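Local coordinates for putative monooxygenase (Fusobacterium nucleatum subsp. nucleatum, PDB 3MCS), which is probably a monooxygenase of the antibiotic biosynthesis monooxygenase family, at residues V138-L152 and C163-H177. Numbering follows the deposited sequence.
Sequences VETTFNEEGTLLVYL and CLFEVYKDIDSYLNH
Y151 and F165 pair through their backbones, N to O in both directions. The bond from Y151 N to F165 O is 2.8 Å long and nearly straight, at 174°. V167 N returns a bond to L149 O. V167 O takes two donors from the same face of its carbonyl plane, L148 N at 2.9 Å and L149 N at 3.1 Å. This is a classic beta bulge, and it shifts the register by one residue. Beyond it, K169 N bonds to G146 O.

Apolar packing differs on the two faces of the sheet. L149, Y151, F165 and V167 share one. With chi1 at 177°, the L149 side chain extends away from its own N, which places CD2 over the centre of the Y151 ring, where it also touches F165 CD2 at 3.6 Å. Y151 CD2 meets the F165 ring at its edge. On the face that carries L152 and L164, L164 CD1 lies against L152 CB and is 4.1 Å from V138 CG2 of the helix.

The segments form a beta hairpin, strands 147-155 and 161-168, flanked by helices 127-143 and 171-178. Both segments lie within the second of two antibiotic biosynthesis monooxygenase family regions of the chain, consistent with the dimeric alpha-beta barrel fold.

The helices meet beside the same face as L164. T141 CG2 stands over one face of the H177 ring, a CH-pi contact of 4.2 Å to the centroid. It also touches Y168 OH. That hydroxyl donates to E166 OE1 from above the carboxylate plane. T141 OG1 bonds to I137 O, and H177 ND1 to Y182 OH.

T141 O accepts E144 N and T147 OG1 from opposite faces of its plane. D170 is the N-cap of helix 171-178; its OD1 accepts from S173 N and S173 OG.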
ATOM      1  N   VAL A 138      13.893  -3.912  -3.229  1.00 43.70           N
ATOM      2  CA  VAL A 138      13.052  -3.058  -2.414  1.00 43.60           C
ATOM      3  C   VAL A 138      13.870  -2.439  -1.279  1.00 44.42           C
ATOM      4  O   VAL A 138      13.641  -1.281  -0.950  1.00 44.96           O
ATOM      5  CB  VAL A 138      11.839  -3.803  -1.866  1.00 43.83           C
ATOM      6  CG1 VAL A 138      11.010  -2.889  -0.986  1.00 45.11           C
ATOM      7  CG2 VAL A 138      11.006  -4.321  -3.001  1.00 42.40           C
ATOM      8  N   GLU A 139      14.820  -3.185  -0.696  1.00 44.12           N
ATOM      9  CA  GLU A 139      15.717  -2.615   0.358  1.00 45.12           C
ATOM     10  C   GLU A 139      16.670  -1.546  -0.182  1.00 44.98           C
ATOM     11  O   GLU A 139      16.905  -0.538   0.484  1.00 46.20           O
ATOM     12  CB  GLU A 139      16.534  -3.686   1.085  1.00 44.62           C
ATOM     13  CG  GLU A 139      15.705  -4.458   2.074  1.00 48.27           C
ATOM     14  CD  GLU A 139      16.475  -5.520   2.822  1.00 53.01           C
ATOM     15  OE1 GLU A 139      17.676  -5.717   2.519  1.00 58.49           O
ATOM     16  OE2 GLU A 139      15.869  -6.169   3.719  1.00 55.47           O
ATOM     17  N   THR A 140      17.228  -1.783  -1.366  1.00 44.70           N
ATOM     18  CA  THR A 140      18.080  -0.802  -2.026  1.00 44.45           C
ATOM     19  C   THR A 140      17.265   0.479  -2.222  1.00 44.84           C
ATOM     20  O   THR A 140      17.753   1.583  -1.934  1.00 44.49           O
ATOM     21  CB  THR A 140      18.605  -1.297  -3.395  1.00 44.51           C
ATOM     22  OG1 THR A 140      19.158  -2.615  -3.265  1.00 43.91           O
ATOM     23  CG2 THR A 140      19.674  -0.341  -3.943  1.00 42.90           C
ATOM     24  N   THR A 141      16.009   0.326  -2.661  1.00 44.68           N
ATOM     25  CA  THR A 141      15.122   1.480  -2.879  1.00 44.01           C
ATOM     26  C   THR A 141      14.925   2.313  -1.620  1.00 43.54           C
ATOM     27  O   THR A 141      15.011   3.528  -1.663  1.00 42.10           O
ATOM     28  CB  THR A 141      13.735   1.045  -3.422  1.00 44.56           C
ATOM     29  OG1 THR A 141      13.891   0.507  -4.741  1.00 43.63           O
ATOM     30  CG2 THR A 141      12.793   2.212  -3.497  1.00 41.04           C
ATOM     31  N   PHE A 142      14.700   1.663  -0.485  1.00 44.99           N
ATOM     32  CA  PHE A 142      14.438   2.410   0.741  1.00 45.37           C
ATOM     33  C   PHE A 142      15.612   3.284   1.129  1.00 45.56           C
ATOM     34  O   PHE A 142      15.399   4.366   1.672  1.00 46.21           O
ATOM     35  CB  PHE A 142      14.077   1.500   1.912  1.00 46.12           C
ATOM     36  CG  PHE A 142      13.568   2.257   3.119  1.00 45.29           C
ATOM     37  CD1 PHE A 142      12.319   2.858   3.088  1.00 42.60           C
ATOM     38  CD2 PHE A 142      14.335   2.380   4.271  1.00 44.68           C
ATOM     39  CE1 PHE A 142      11.834   3.548   4.183  1.00 44.10           C
ATOM     40  CE2 PHE A 142      13.850   3.073   5.375  1.00 43.69           C
ATOM     41  CZ  PHE A 142      12.588   3.652   5.330  1.00 39.01           C
ATOM     42  N   ASN A 143      16.828   2.809   0.859  1.00 44.96           N
ATOM     43  CA  ASN A 143      18.036   3.575   1.151  1.00 46.01           C
ATOM     44  C   ASN A 143      18.286   4.690   0.126  1.00 46.29           C
ATOM     45  O   ASN A 143      19.142   5.548   0.326  1.00 46.88           O
ATOM     46  CB  ASN A 143      19.272   2.654   1.247  1.00 47.35           C
ATOM     47  CG  ASN A 143      19.193   1.651   2.414  1.00 46.73           C
ATOM     48  OD1 ASN A 143      18.191   1.545   3.136  1.00 51.59           O
ATOM     49  ND2 ASN A 143      20.263   0.913   2.588  1.00 50.08           N
ATOM     50  N   GLU A 144      17.546   4.671  -0.973  1.00 47.11           N
ATOM     51  CA  GLU A 144      17.633   5.725  -1.977  1.00 47.75           C
ATOM     52  C   GLU A 144      17.093   6.999  -1.313  1.00 47.62           C
ATOM     53  O   GLU A 144      16.206   6.934  -0.465  1.00 47.73           O
ATOM     54  CB  GLU A 144      16.778   5.383  -3.196  1.00 48.41           C
ATOM     55  CG  GLU A 144      17.125   6.077  -4.483  1.00 51.76           C
ATOM     56  CD  GLU A 144      18.065   5.258  -5.334  1.00 65.68           C
ATOM     57  OE1 GLU A 144      19.025   4.674  -4.771  1.00 72.00           O
ATOM     58  OE2 GLU A 144      17.830   5.201  -6.566  1.00 68.64           O
ATOM     59  N   GLU A 145      17.633   8.150  -1.696  1.00 47.81           N
ATOM     60  CA  GLU A 145      17.194   9.415  -1.125  1.00 47.09           C
ATOM     61  C   GLU A 145      15.851   9.795  -1.731  1.00 46.97           C
ATOM     62  O   GLU A 145      15.697   9.761  -2.953  1.00 47.50           O
ATOM     63  CB  GLU A 145      18.246  10.504  -1.378  1.00 47.30           C
ATOM     64  CG  GLU A 145      17.853  11.935  -0.952  1.00 48.62           C
ATOM     65  CD  GLU A 145      17.381  12.050   0.521  1.00 55.40           C
ATOM     66  OE1 GLU A 145      16.572  11.193   1.020  1.00 53.66           O
ATOM     67  OE2 GLU A 145      17.778  13.059   1.157  1.00 53.84           O
ATOM     68  N   GLY A 146      14.885  10.141  -0.879  1.00 45.91           N
ATOM     69  CA  GLY A 146      13.542  10.512  -1.335  1.00 44.34           C
ATOM     70  C   GLY A 146      12.496   9.425  -1.109  1.00 43.71           C
ATOM     71  O   GLY A 146      11.282   9.697  -1.153  1.00 43.00           O
ATOM     72  N   THR A 147      12.938   8.193  -0.875  1.00 42.05           N
ATOM     73  CA  THR A 147      11.998   7.121  -0.601  1.00 42.37           C
ATOM     74  C   THR A 147      11.471   7.305   0.813  1.00 42.87           C
ATOM     75  O   THR A 147      12.254   7.403   1.743  1.00 43.49           O
ATOM     76  CB  THR A 147      12.652   5.744  -0.711  1.00 41.95           C
ATOM     77  OG1 THR A 147      13.295   5.623  -1.978  1.00 38.46           O
ATOM     78  CG2 THR A 147      11.614   4.637  -0.581  1.00 39.67           C
ATOM     79  N   LEU A 148      10.153   7.376   0.982  1.00 43.00           N
ATOM     80  CA  LEU A 148       9.576   7.528   2.323  1.00 42.67           C
ATOM     81  C   LEU A 148       9.021   6.201   2.872  1.00 41.87           C
ATOM     82  O   LEU A 148       8.989   5.998   4.085  1.00 37.80           O
ATOM     83  CB  LEU A 148       8.497   8.616   2.335  1.00 42.69           C
ATOM     84  CG  LEU A 148       8.915  10.035   1.923  1.00 42.48           C
ATOM     85  CD1 LEU A 148       7.721  11.006   1.921  1.00 41.42           C
ATOM     86  CD2 LEU A 148       9.992  10.539   2.835  1.00 47.38           C
ATOM     87  N   LEU A 149       8.651   5.271   1.991  1.00 43.04           N
ATOM     88  CA  LEU A 149       8.007   4.022   2.435  1.00 43.07           C
ATOM     89  C   LEU A 149       8.041   2.920   1.384  1.00 42.06           C
ATOM     90  O   LEU A 149       7.899   3.196   0.213  1.00 41.25           O
ATOM     91  CB  LEU A 149       6.534   4.337   2.808  1.00 40.89           C
ATOM     92  CG  LEU A 149       5.533   3.285   3.243  1.00 37.96           C
ATOM     93  CD1 LEU A 149       4.327   3.940   3.900  1.00 42.62           C
ATOM     94  CD2 LEU A 149       5.082   2.422   2.092  1.00 40.23           C
ATOM     95  N   VAL A 150       8.253   1.684   1.820  1.00 41.17           N
ATOM     96  CA  VAL A 150       8.167   0.533   0.948  1.00 42.39           C
ATOM     97  C   VAL A 150       7.530  -0.609   1.742  1.00 43.30           C
ATOM     98  O   VAL A 150       8.083  -1.027   2.759  1.00 44.26           O
ATOM     99  CB  VAL A 150       9.545   0.075   0.357  1.00 41.89           C
ATOM    100  CG1 VAL A 150      10.130   1.150  -0.517  1.00 40.82           C
ATOM    101  CG2 VAL A 150      10.544  -0.320   1.456  1.00 40.05           C
ATOM    102  N   TYR A 151       6.342  -1.056   1.336  1.00 42.45           N
ATOM    103  CA  TYR A 151       5.741  -2.236   1.939  1.00 43.44           C
ATOM    104  C   TYR A 151       5.693  -3.317   0.859  1.00 42.45           C
ATOM    105  O   TYR A 151       5.068  -3.118  -0.182  1.00 41.62           O
ATOM    106  CB  TYR A 151       4.331  -2.008   2.493  1.00 43.85           C
ATOM    107  CG  TYR A 151       4.163  -0.972   3.595  1.00 44.60           C
ATOM    108  CD1 TYR A 151       5.228  -0.569   4.421  1.00 45.63           C
ATOM    109  CD2 TYR A 151       2.898  -0.475   3.885  1.00 42.21           C
ATOM    110  CE1 TYR A 151       5.045   0.365   5.439  1.00 39.10           C
ATOM    111  CE2 TYR A 151       2.704   0.452   4.894  1.00 42.18           C
ATOM    112  CZ  TYR A 151       3.772   0.865   5.683  1.00 42.34           C
ATOM    113  OH  TYR A 151       3.558   1.782   6.700  1.00 35.43           O
ATOM    114  N   LEU A 152       6.349  -4.443   1.112  1.00 42.24           N
ATOM    115  CA  LEU A 152       6.420  -5.546   0.160  1.00 43.57           C
ATOM    116  C   LEU A 152       5.915  -6.817   0.803  1.00 43.60           C
ATOM    117  O   LEU A 152       6.383  -7.206   1.882  1.00 44.89           O
ATOM    118  CB  LEU A 152       7.867  -5.782  -0.286  1.00 43.94           C
ATOM    119  CG  LEU A 152       8.133  -6.977  -1.212  1.00 43.13           C
ATOM    120  CD1 LEU A 152       7.500  -6.782  -2.593  1.00 41.21           C
ATOM    121  CD2 LEU A 152       9.604  -7.195  -1.350  1.00 44.12           C
ATOM    122  N   CYS A 163       2.811  -7.863  -3.802  1.00 42.80           N
ATOM    123  CA  CYS A 163       2.195  -6.536  -3.730  1.00 42.97           C
ATOM    124  C   CYS A 163       3.158  -5.549  -3.154  1.00 43.62           C
ATOM    125  O   CYS A 163       3.637  -5.750  -2.032  1.00 41.93           O
ATOM    126  CB  CYS A 163       0.974  -6.559  -2.816  1.00 43.30           C
ATOM    127  SG  CYS A 163      -0.354  -7.659  -3.381  1.00 46.61           S
ATOM    128  N   LEU A 164       3.406  -4.462  -3.894  1.00 44.25           N
ATOM    129  CA  LEU A 164       4.359  -3.429  -3.473  1.00 43.07           C
ATOM    130  C   LEU A 164       3.735  -2.039  -3.406  1.00 42.18           C
ATOM    131  O   LEU A 164       3.311  -1.491  -4.419  1.00 41.42           O
ATOM    132  CB  LEU A 164       5.546  -3.391  -4.429  1.00 41.11           C
ATOM    133  CG  LEU A 164       6.633  -2.403  -4.025  1.00 46.49           C
ATOM    134  CD1 LEU A 164       7.196  -2.828  -2.671  1.00 42.23           C
ATOM    135  CD2 LEU A 164       7.760  -2.285  -5.080  1.00 44.54           C
ATOM    136  N   PHE A 165       3.679  -1.482  -2.203  1.00 42.27           N
ATOM    137  CA  PHE A 165       3.202  -0.122  -1.988  1.00 42.33           C
ATOM    138  C   PHE A 165       4.396   0.708  -1.623  1.00 42.09           C
ATOM    139  O   PHE A 165       5.166   0.319  -0.760  1.00 42.30           O
ATOM    140  CB  PHE A 165       2.196  -0.050  -0.860  1.00 41.73           C
ATOM    141  CG  PHE A 165       1.639   1.338  -0.632  1.00 44.03           C
ATOM    142  CD1 PHE A 165       0.879   1.964  -1.620  1.00 44.45           C
ATOM    143  CD2 PHE A 165       1.836   2.000   0.576  1.00 44.42           C
ATOM    144  CE1 PHE A 165       0.343   3.226  -1.420  1.00 42.20           C
ATOM    145  CE2 PHE A 165       1.291   3.271   0.793  1.00 42.90           C
ATOM    146  CZ  PHE A 165       0.554   3.891  -0.214  1.00 44.58           C
ATOM    147  N   GLU A 166       4.553   1.849  -2.272  1.00 43.00           N
ATOM    148  CA  GLU A 166       5.704   2.702  -2.021  1.00 43.44           C
ATOM    149  C   GLU A 166       5.359   4.176  -2.141  1.00 42.31           C
ATOM    150  O   GLU A 166       4.627   4.570  -3.024  1.00 41.60           O
ATOM    151  CB  GLU A 166       6.866   2.308  -2.953  1.00 43.18           C
ATOM    152  CG  GLU A 166       6.480   2.115  -4.409  1.00 47.49           C
ATOM    153  CD  GLU A 166       7.619   1.565  -5.274  1.00 51.55           C
ATOM    154  OE1 GLU A 166       8.783   1.471  -4.798  1.00 50.62           O
ATOM    155  OE2 GLU A 166       7.331   1.224  -6.450  1.00 49.29           O
ATOM    156  N   VAL A 167       5.884   4.974  -1.214  1.00 42.98           N
ATOM    157  CA  VAL A 167       5.652   6.405  -1.190  1.00 43.29           C
ATOM    158  C   VAL A 167       6.996   7.122  -1.321  1.00 44.69           C
ATOM    159  O   VAL A 167       7.961   6.690  -0.727  1.00 47.47           O
ATOM    160  CB  VAL A 167       4.931   6.803   0.091  1.00 43.00           C
ATOM    161  CG1 VAL A 167       4.699   8.285   0.127  1.00 40.81           C
ATOM    162  CG2 VAL A 167       3.591   6.033   0.203  1.00 39.86           C
ATOM    163  N   TYR A 168       7.039   8.192  -2.129  1.00 45.10           N
ATOM    164  CA  TYR A 168       8.233   8.998  -2.398  1.00 43.82           C
ATOM    165  C   TYR A 168       7.992  10.469  -2.045  1.00 43.87           C
ATOM    166  O   TYR A 168       6.843  10.932  -2.023  1.00 42.41           O
ATOM    167  CB  TYR A 168       8.641   8.864  -3.866  1.00 42.67           C
ATOM    168  CG  TYR A 168       9.053   7.460  -4.260  1.00 44.31           C
ATOM    169  CD1 TYR A 168       8.107   6.508  -4.590  1.00 42.43           C
ATOM    170  CD2 TYR A 168      10.392   7.081  -4.291  1.00 45.84           C
ATOM    171  CE1 TYR A 168       8.458   5.217  -4.915  1.00 39.07           C
ATOM    172  CE2 TYR A 168      10.765   5.775  -4.633  1.00 44.41           C
ATOM    173  CZ  TYR A 168       9.782   4.846  -4.938  1.00 43.58           C
ATOM    174  OH  TYR A 168      10.130   3.548  -5.293  1.00 43.64           O
ATOM    175  N   LYS A 169       9.063  11.213  -1.766  1.00 44.52           N
ATOM    176  CA  LYS A 169       8.904  12.627  -1.351  1.00 45.41           C
ATOM    177  C   LYS A 169       8.359  13.478  -2.507  1.00 45.95           C
ATOM    178  O   LYS A 169       7.588  14.442  -2.284  1.00 46.07           O
ATOM    179  CB  LYS A 169      10.203  13.235  -0.760  1.00 44.58           C
ATOM    180  CG  LYS A 169      11.226  13.757  -1.764  1.00 48.22           C
ATOM    181  CD  LYS A 169      12.524  14.278  -1.118  1.00 50.45           C
ATOM    182  CE  LYS A 169      13.513  14.709  -2.227  1.00 51.28           C
ATOM    183  NZ  LYS A 169      14.888  14.956  -1.763  1.00 44.68           N
ATOM    184  N   ASP A 170       8.759  13.108  -3.726  1.00 44.64           N
ATOM    185  CA  ASP A 170       8.341  13.800  -4.934  1.00 42.95           C
ATOM    186  C   ASP A 170       8.489  12.905  -6.156  1.00 43.49           C
ATOM    187  O   ASP A 170       9.177  11.875  -6.136  1.00 42.67           O
ATOM    188  CB  ASP A 170       9.093  15.130  -5.111  1.00 42.42           C
ATOM    189  CG  ASP A 170      10.593  14.966  -5.160  1.00 44.08           C
ATOM    190  OD1 ASP A 170      11.077  13.871  -5.521  1.00 44.57           O
ATOM    191  OD2 ASP A 170      11.299  15.946  -4.856  1.00 47.89           O
ATOM    192  N   ILE A 171       7.826  13.317  -7.225  1.00 44.18           N
ATOM    193  CA  ILE A 171       7.767  12.549  -8.453  1.00 43.63           C
ATOM    194  C   ILE A 171       9.137  12.296  -9.069  1.00 42.64           C
ATOM    195  O   ILE A 171       9.369  11.232  -9.641  1.00 42.56           O
ATOM    196  CB  ILE A 171       6.799  13.230  -9.440  1.00 44.69           C
ATOM    197  CG1 ILE A 171       6.466  12.291 -10.611  1.00 46.25           C
ATOM    198  CG2 ILE A 171       7.364  14.597  -9.880  1.00 48.19           C
ATOM    199  CD1 ILE A 171       5.210  12.729 -11.381  1.00 46.38           C
ATOM    200  N   ASP A 172      10.060  13.234  -8.906  1.00 42.73           N
ATOM    201  CA  ASP A 172      11.405  13.045  -9.437  1.00 44.27           C
ATOM    202  C   ASP A 172      12.093  11.868  -8.738  1.00 43.89           C
ATOM    203  O   ASP A 172      12.754  11.062  -9.384  1.00 42.68           O
ATOM    204  CB  ASP A 172      12.264  14.316  -9.312  1.00 45.66           C
ATOM    205  CG  ASP A 172      11.593  15.534  -9.930  1.00 50.08           C
ATOM    206  OD1 ASP A 172      10.672  16.118  -9.280  1.00 51.53           O
ATOM    207  OD2 ASP A 172      11.992  15.900 -11.061  1.00 43.81           O
ATOM    208  N   SER A 173      11.920  11.767  -7.424  1.00 44.26           N
ATOM    209  CA  SER A 173      12.545  10.691  -6.657  1.00 45.15           C
ATOM    210  C   SER A 173      12.149   9.325  -7.207  1.00 44.54           C
ATOM    211  O   SER A 173      12.978   8.433  -7.347  1.00 44.42           O
ATOM    212  CB  SER A 173      12.161  10.796  -5.176  1.00 46.40           C
ATOM    213  OG  SER A 173      12.641  11.996  -4.588  1.00 48.57           O
ATOM    214  N   TYR A 174      10.870   9.179  -7.522  1.00 44.69           N
ATOM    215  CA  TYR A 174      10.340   7.946  -8.086  1.00 43.69           C
ATOM    216  C   TYR A 174      10.899   7.662  -9.480  1.00 44.55           C
ATOM    217  O   TYR A 174      11.270   6.534  -9.785  1.00 44.11           O
ATOM    218  CB  TYR A 174       8.817   8.006  -8.140  1.00 43.63           C
ATOM    219  CG  TYR A 174       8.203   6.922  -8.978  1.00 41.70           C
ATOM    220  CD1 TYR A 174       8.177   5.616  -8.541  1.00 43.34           C
ATOM    221  CD2 TYR A 174       7.661   7.205 -10.215  1.00 44.88           C
ATOM    222  CE1 TYR A 174       7.625   4.614  -9.313  1.00 47.43           C
ATOM    223  CE2 TYR A 174       7.110   6.210 -10.996  1.00 47.57           C
ATOM    224  CZ  TYR A 174       7.098   4.922 -10.541  1.00 47.17           C
ATOM    225  OH  TYR A 174       6.551   3.945 -11.321  1.00 55.65           O
ATOM    226  N   LEU A 175      10.959   8.677 -10.333  1.00 44.80           N
ATOM    227  CA  LEU A 175      11.504   8.470 -11.670  1.00 45.04           C
ATOM    228  C   LEU A 175      13.000   8.143 -11.665  1.00 45.25           C
ATOM    229  O   LEU A 175      13.470   7.349 -12.486  1.00 45.75           O
ATOM    230  CB  LEU A 175      11.244   9.687 -12.541  1.00 44.74           C
ATOM    231  CG  LEU A 175       9.778   9.984 -12.852  1.00 43.35           C
ATOM    232  CD1 LEU A 175       9.683  11.272 -13.694  1.00 47.84           C
ATOM    233  CD2 LEU A 175       9.121   8.836 -13.561  1.00 41.88           C
ATOM    234  N   ASN A 176      13.741   8.767 -10.752  1.00 45.54           N
ATOM    235  CA  ASN A 176      15.174   8.516 -10.627  1.00 45.18           C
ATOM    236  C   ASN A 176      15.373   7.106 -10.132  1.00 44.68           C
ATOM    237  O   ASN A 176      16.328   6.439 -10.488  1.00 44.15           O
ATOM    238  CB  ASN A 176      15.847   9.547  -9.712  1.00 45.03           C
ATOM    239  CG  ASN A 176      15.913  10.939 -10.355  1.00 47.57           C
ATOM    240  OD1 ASN A 176      15.817  11.074 -11.584  1.00 46.94           O
ATOM    241  ND2 ASN A 176      16.087  11.974  -9.530  1.00 46.37           N
ATOM    242  N   HIS A 177      14.425   6.646  -9.331  1.00 44.95           N
ATOM    243  CA  HIS A 177      14.449   5.287  -8.837  1.00 45.98           C
ATOM    244  C   HIS A 177      14.320   4.284  -9.981  1.00 46.13           C
ATOM    245  O   HIS A 177      15.139   3.371 -10.092  1.00 47.73           O
ATOM    246  CB  HIS A 177      13.378   5.108  -7.755  1.00 46.55           C
ATOM    247  CG  HIS A 177      12.759   3.746  -7.707  1.00 48.67           C
ATOM    248  ND1 HIS A 177      13.457   2.613  -7.343  1.00 48.54           N
ATOM    249  CD2 HIS A 177      11.480   3.351  -7.920  1.00 46.80           C
ATOM    250  CE1 HIS A 177      12.641   1.573  -7.377  1.00 46.83           C
ATOM    251  NE2 HIS A 177      11.438   1.990  -7.727  1.00 44.00           N
TER